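Local coordinates for protein ricin B-like lectin (Macrolepiota procera, PDB 4IZX) that binds carbohydrates as a beta-trefoil lectin, holding lactose through its galactose unit, at residues Thr2-Lys16 against Trp128-Pro140. Sequence-based numbering, arbitrary orientation.
Sequences TQVSSGQTYKITNVK and WEGLHQTWTIDRP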
loop_
_atom_site.group_PDB
_atom_site.type_symbol
_atom_site.label_atom_id
_atom_site.label_comp_id
_atom_site.label_asym_id
_atom_site.label_seq_id
_atom_site.Cartn_x
_atom_site.Cartn_y
_atom_site.Cartn_z
ATOM N N THR A 2 9.188 5.489 14.179
ATOM C CA THR A 2 7.851 5.674 14.832
ATOM C C THR A 2 7.006 4.438 14.697
ATOM O O THR A 2 7.238 3.576 13.806
ATOM C CB THR A 2 7.030 6.865 14.243
ATOM O OG1 THR A 2 6.960 6.757 12.813
ATOM C CG2 THR A 2 7.642 8.187 14.651
ATOM N N GLN A 3 5.998 4.374 15.570
ATOM C CA GLN A 3 5.234 3.167 15.758
ATOM C C GLN A 3 4.036 3.077 14.822
ATOM O O GLN A 3 3.643 4.015 14.254
ATOM C CB GLN A 3 4.808 2.997 17.207
ATOM C CG GLN A 3 4.781 1.531 17.537
ATOM C CD GLN A 3 5.849 0.768 16.758
ATOM O OE1 GLN A 3 7.064 0.941 17.047
ATOM N NE2 GLN A 3 5.414 -0.156 15.842
ATOM N N VAL A 4 3.682 1.894 14.437
ATOM C CA VAL A 4 2.504 1.645 13.675
ATOM C C VAL A 4 1.682 0.744 14.575
ATOM O O VAL A 4 2.153 -0.286 15.030
ATOM C CB VAL A 4 2.873 0.983 12.348
ATOM C CG1 VAL A 4 1.650 0.448 11.656
ATOM C CG2 VAL A 4 3.718 1.913 11.485
ATOM N N SER A 5 0.440 1.142 14.801
ATOM C CA SER A 5 -0.448 0.495 15.784
ATOM C C SER A 5 -1.776 0.187 15.182
ATOM O O SER A 5 -2.384 1.048 14.538
ATOM C CB SER A 5 -0.799 1.419 16.959
ATOM O OG SER A 5 0.212 1.524 17.909
ATOM N N SER A 6 -2.289 -0.974 15.520
ATOM C CA SER A 6 -3.636 -1.345 15.184
ATOM C C SER A 6 -4.621 -0.324 15.697
ATOM O O SER A 6 -4.506 0.123 16.856
ATOM C CB SER A 6 -3.968 -2.714 15.784
ATOM O OG SER A 6 -5.206 -3.177 15.330
ATOM N N GLY A 7 -5.593 0.049 14.867
ATOM C CA GLY A 7 -6.597 1.046 15.158
ATOM C C GLY A 7 -6.256 2.448 14.696
ATOM O O GLY A 7 -7.165 3.288 14.607
ATOM N N GLN A 8 -4.989 2.707 14.386
ATOM C CA GLN A 8 -4.561 3.999 13.934
ATOM C C GLN A 8 -4.552 4.063 12.434
ATOM O O GLN A 8 -4.582 3.039 11.748
ATOM C CB GLN A 8 -3.197 4.352 14.510
ATOM C CG GLN A 8 -3.175 4.351 16.036
ATOM C CD GLN A 8 -4.175 5.276 16.649
ATOM O OE1 GLN A 8 -5.165 4.870 17.267
ATOM N NE2 GLN A 8 -3.909 6.519 16.512
ATOM N N THR A 9 -4.567 5.280 11.928
ATOM C CA THR A 9 -4.686 5.588 10.517
ATOM C C THR A 9 -3.471 6.317 10.018
ATOM O O THR A 9 -2.939 7.219 10.665
ATOM C CB THR A 9 -5.974 6.414 10.309
ATOM O OG1 THR A 9 -7.117 5.631 10.739
ATOM C CG2 THR A 9 -6.183 6.833 8.880
ATOM N N TYR A 10 -2.990 5.932 8.837
ATOM C CA TYR A 10 -1.721 6.379 8.312
ATOM C C TYR A 10 -1.808 6.720 6.833
ATOM O O TYR A 10 -2.684 6.200 6.112
ATOM C CB TYR A 10 -0.647 5.291 8.491
ATOM C CG TYR A 10 -0.456 4.905 9.937
ATOM C CD1 TYR A 10 0.303 5.702 10.794
ATOM C CD2 TYR A 10 -1.053 3.798 10.493
ATOM C CE1 TYR A 10 0.462 5.372 12.148
ATOM C CE2 TYR A 10 -0.907 3.462 11.822
ATOM C CZ TYR A 10 -0.174 4.273 12.649
ATOM O OH TYR A 10 -0.028 3.901 13.970
ATOM N N LYS A 11 -0.869 7.540 6.356
ATOM C CA LYS A 11 -0.564 7.669 4.949
ATOM C C LYS A 11 0.661 6.814 4.648
ATOM O O LYS A 11 1.524 6.617 5.494
ATOM C CB LYS A 11 -0.362 9.116 4.537
ATOM C CG LYS A 11 0.792 9.823 5.221
ATOM C CD LYS A 11 0.957 11.234 4.657
ATOM C CE LYS A 11 1.813 12.179 5.451
ATOM N NZ LYS A 11 3.169 11.760 5.636
ATOM N N ILE A 12 0.727 6.327 3.419
ATOM C CA ILE A 12 1.734 5.362 3.008
ATOM C C ILE A 12 2.443 5.950 1.784
ATOM O O ILE A 12 1.838 6.097 0.716
ATOM C CB ILE A 12 1.144 3.987 2.710
ATOM C CG1 ILE A 12 0.318 3.468 3.883
ATOM C CG2 ILE A 12 2.267 3.041 2.376
ATOM C CD1 ILE A 12 -0.475 2.252 3.607
ATOM N N THR A 13 3.703 6.370 1.948
ATOM C CA THR A 13 4.416 7.187 0.972
ATOM C C THR A 13 5.496 6.338 0.304
ATOM O O THR A 13 6.286 5.685 0.965
ATOM C CB THR A 13 5.067 8.405 1.617
ATOM O OG1 THR A 13 4.069 9.144 2.321
ATOM C CG2 THR A 13 5.678 9.310 0.580
ATOM N N ASN A 14 5.578 6.376 -1.027
ATOM C CA ASN A 14 6.621 5.636 -1.733
ATOM C C ASN A 14 7.967 6.305 -1.522
ATOM O O ASN A 14 8.106 7.512 -1.759
ATOM C CB ASN A 14 6.292 5.582 -3.206
ATOM C CG ASN A 14 7.144 4.573 -3.946
ATOM O OD1 ASN A 14 8.172 4.916 -4.535
ATOM N ND2 ASN A 14 6.739 3.303 -3.848
ATOM N N VAL A 15 8.976 5.536 -1.142
ATOM C CA VAL A 15 10.303 6.110 -0.878
ATOM C C VAL A 15 10.926 6.677 -2.138
ATOM O O VAL A 15 11.597 7.714 -2.085
ATOM C CB VAL A 15 11.206 5.052 -0.232
ATOM C CG1 VAL A 15 12.672 5.477 -0.191
ATOM C CG2 VAL A 15 10.748 4.754 1.194
ATOM N N LYS A 16 10.744 6.013 -3.280
ATOM C CA LYS A 16 11.324 6.496 -4.527
ATOM C C LYS A 16 10.590 7.720 -5.037
ATOM O O LYS A 16 11.218 8.722 -5.383
ATOM C CB LYS A 16 11.355 5.385 -5.580
ATOM C CG LYS A 16 11.975 5.894 -6.873
ATOM C CD LYS A 16 12.462 4.874 -7.801
ATOM C CE LYS A 16 13.246 5.514 -8.938
ATOM N NZ LYS A 16 13.194 4.548 -10.054
ATOM N N TRP A 128 12.525 -7.258 -4.560
ATOM C CA TRP A 128 13.937 -6.995 -4.829
ATOM C C TRP A 128 14.241 -5.607 -4.327
ATOM O O TRP A 128 13.365 -4.899 -3.796
ATOM C CB TRP A 128 14.293 -7.180 -6.302
ATOM C CG TRP A 128 13.659 -6.201 -7.254
ATOM C CD1 TRP A 128 12.367 -6.141 -7.609
ATOM C CD2 TRP A 128 14.326 -5.167 -7.966
ATOM N NE1 TRP A 128 12.172 -5.131 -8.511
ATOM C CE2 TRP A 128 13.364 -4.510 -8.735
ATOM C CE3 TRP A 128 15.665 -4.710 -8.015
ATOM C CZ2 TRP A 128 13.682 -3.423 -9.549
ATOM C CZ3 TRP A 128 15.956 -3.622 -8.818
ATOM C CH2 TRP A 128 14.977 -3.004 -9.584
ATOM N N GLU A 129 15.485 -5.155 -4.468
ATOM C CA GLU A 129 15.924 -3.965 -3.791
ATOM C C GLU A 129 15.334 -2.657 -4.316
ATOM O O GLU A 129 15.477 -1.646 -3.663
ATOM C CB GLU A 129 17.459 -3.902 -3.779
ATOM C CG GLU A 129 18.130 -3.743 -5.072
ATOM C CD GLU A 129 19.574 -4.234 -5.009
ATOM O OE1 GLU A 129 20.448 -3.370 -5.288
ATOM O OE2 GLU A 129 19.847 -5.482 -4.747
ATOM N N GLY A 130 14.684 -2.685 -5.481
ATOM C CA GLY A 130 14.114 -1.485 -6.093
ATOM C C GLY A 130 13.365 -0.639 -5.066
ATOM O O GLY A 130 12.465 -1.100 -4.404
ATOM N N LEU A 131 13.717 0.627 -4.990
ATOM C CA LEU A 131 13.233 1.494 -3.932
ATOM C C LEU A 131 11.761 1.814 -4.070
ATOM O O LEU A 131 11.120 2.209 -3.089
ATOM C CB LEU A 131 14.029 2.780 -3.907
ATOM C CG LEU A 131 15.484 2.583 -3.572
ATOM C CD1 LEU A 131 16.148 3.918 -3.663
ATOM C CD2 LEU A 131 15.641 1.987 -2.189
ATOM N N HIS A 132 11.218 1.651 -5.274
ATOM C CA HIS A 132 9.797 1.809 -5.516
ATOM C C HIS A 132 8.948 0.730 -4.886
ATOM O O HIS A 132 7.727 0.829 -4.952
ATOM C CB HIS A 132 9.567 1.900 -7.019
ATOM C CG HIS A 132 10.062 0.710 -7.753
ATOM N ND1 HIS A 132 11.390 0.498 -7.998
ATOM C CD2 HIS A 132 9.396 -0.341 -8.273
ATOM C CE1 HIS A 132 11.515 -0.640 -8.649
ATOM N NE2 HIS A 132 10.324 -1.187 -8.801
ATOM N N GLN A 133 9.597 -0.265 -4.264
ATOM C CA GLN A 133 8.915 -1.273 -3.455
ATOM C C GLN A 133 8.949 -1.002 -1.965
ATOM O O GLN A 133 8.561 -1.861 -1.170
ATOM C CB GLN A 133 9.509 -2.658 -3.715
ATOM C CG GLN A 133 9.504 -3.067 -5.171
ATOM C CD GLN A 133 9.773 -4.538 -5.328
ATOM O OE1 GLN A 133 10.358 -5.203 -4.458
ATOM N NE2 GLN A 133 9.306 -5.096 -6.432
ATOM N N THR A 134 9.435 0.176 -1.557
ATOM C CA THR A 134 9.566 0.498 -0.151
ATOM C C THR A 134 8.766 1.764 0.164
ATOM O O THR A 134 8.618 2.659 -0.693
ATOM C CB THR A 134 11.037 0.662 0.258
ATOM O OG1 THR A 134 11.641 1.818 -0.341
ATOM C CG2 THR A 134 11.857 -0.567 -0.087
ATOM N N TRP A 135 8.264 1.818 1.393
ATOM C CA TRP A 135 7.200 2.751 1.745
ATOM C C TRP A 135 7.414 3.222 3.167
ATOM O O TRP A 135 7.720 2.434 4.053
ATOM C CB TRP A 135 5.820 2.057 1.667
ATOM C CG TRP A 135 5.542 1.331 0.365
ATOM C CD1 TRP A 135 5.924 0.082 0.052
ATOM C CD2 TRP A 135 4.886 1.855 -0.774
ATOM N NE1 TRP A 135 5.538 -0.221 -1.224
ATOM C CE2 TRP A 135 4.874 0.847 -1.740
ATOM C CE3 TRP A 135 4.234 3.063 -1.055
ATOM C CZ2 TRP A 135 4.235 1.001 -2.969
ATOM C CZ3 TRP A 135 3.629 3.219 -2.293
ATOM C CH2 TRP A 135 3.611 2.190 -3.214
ATOM N N THR A 136 7.160 4.510 3.419
ATOM C CA THR A 136 7.050 4.990 4.801
ATOM C C THR A 136 5.596 4.969 5.234
ATOM O O THR A 136 4.708 5.092 4.414
ATOM C CB THR A 136 7.668 6.365 4.996
ATOM O OG1 THR A 136 7.014 7.276 4.137
ATOM C CG2 THR A 136 9.135 6.314 4.716
ATOM N N ILE A 137 5.359 4.758 6.512
ATOM C CA ILE A 137 4.009 4.708 7.091
ATOM C C ILE A 137 3.998 5.728 8.237
ATOM O O ILE A 137 4.713 5.535 9.225
ATOM C CB ILE A 137 3.647 3.286 7.590
ATOM C CG1 ILE A 137 3.730 2.266 6.446
ATOM C CG2 ILE A 137 2.282 3.289 8.234
ATOM C CD1 ILE A 137 3.581 0.826 6.890
ATOM N N ASP A 138 3.227 6.808 8.124
ATOM C CA ASP A 138 3.247 7.821 9.179
ATOM C C ASP A 138 1.943 8.594 9.188
ATOM O O ASP A 138 1.001 8.248 8.470
ATOM C CB ASP A 138 4.497 8.660 9.140
ATOM C CG ASP A 138 4.690 9.277 7.842
ATOM O OD1 ASP A 138 3.712 9.414 7.099
ATOM O OD2 ASP A 138 5.868 9.511 7.521
ATOM N N ARG A 139 1.806 9.477 10.167
ATOM C CA ARG A 139 0.488 10.014 10.456
ATOM C C ARG A 139 0.037 10.958 9.346
ATOM O O ARG A 139 0.852 11.604 8.701
ATOM C CB ARG A 139 0.440 10.738 11.782
ATOM C CG ARG A 139 0.626 9.853 12.988
ATOM C CD ARG A 139 0.135 10.598 14.219
ATOM N NE ARG A 139 0.097 9.795 15.437
ATOM C CZ ARG A 139 1.088 9.728 16.304
ATOM N NH1 ARG A 139 2.180 10.504 16.163
ATOM N NH2 ARG A 139 0.914 8.975 17.396
ATOM N N PRO A 140 -1.277 11.024 9.110
ATOM C CA PRO A 140 -1.809 11.890 8.042
ATOM C C PRO A 140 -1.661 13.377 8.295
ATOM O O PRO A 140 -1.566 13.790 9.465
ATOM C CB PRO A 140 -3.291 11.520 7.988
ATOM C CG PRO A 140 -3.426 10.233 8.687
ATOM C CD PRO A 140 -2.348 10.229 9.730
ATOM O OXT PRO A 140 -1.761 14.128 7.318
HETATM O O HOH W 1 4.739 5.542 12.093
HETATM O O HOH W 2 -1.571 7.533 15.323
HETATM O O HOH W 3 4.039 8.017 4.837
#
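Ile137 CG2 lies against Tyr10 at the root of its ring, 3.6 Å from Tyr10 CB. Val4 CG2 reaches the same methyl at 3.8 Å, its side chain crossing that of Ile137 at about a right angle. Further along this face, Ile12 CG2 touches Trp135 CB. Phe46 of strand 44-48 and Ile21 of strand 20-23 add to this buried layer. The amide of Asn14 stands nearly upright on the Trp135 indole, its ND2 over one face toward the rim, the planes 84° apart. Its CG stands anti to the backbone N (chi1 -167°), which puts ND2 3.4 Å from Trp135 CH2. The same ND2 donates to His132 O at 2.9 Å, from well above that carbonyl plane. This bond fixes the amide, and Ala17 N binds its OD1.

Within the sheet, antiparallel hydrogen-bonded pairs join Lys11 to Asp138 and Thr13 to Thr136. Just past the strand ends, Val15 N gives Thr134 O a nearly straight bond (176°). On the face that carries Lys11, Thr13, Thr136 and Asp138, Lys11 turns at its last torsion. Its NZ thereby meets Asp138 OD1 at 2.8 Å from above the carboxylate plane, forming a salt bridge. The Thr13 and Thr136 side chains run alongside each other in one direction. A water links both hydroxyls to Asp138 OD1, 2.7 Å from the water oxygen. A second water donates to Gln3 O and Ile137 O and also bonds to Thr2 OG1.

Strand 9-14 runs between strands 44-48 and 135-138. Pairing of the first and last strands closes the chain on itself, as in the beta-trefoil fold of ricin B-like lectins.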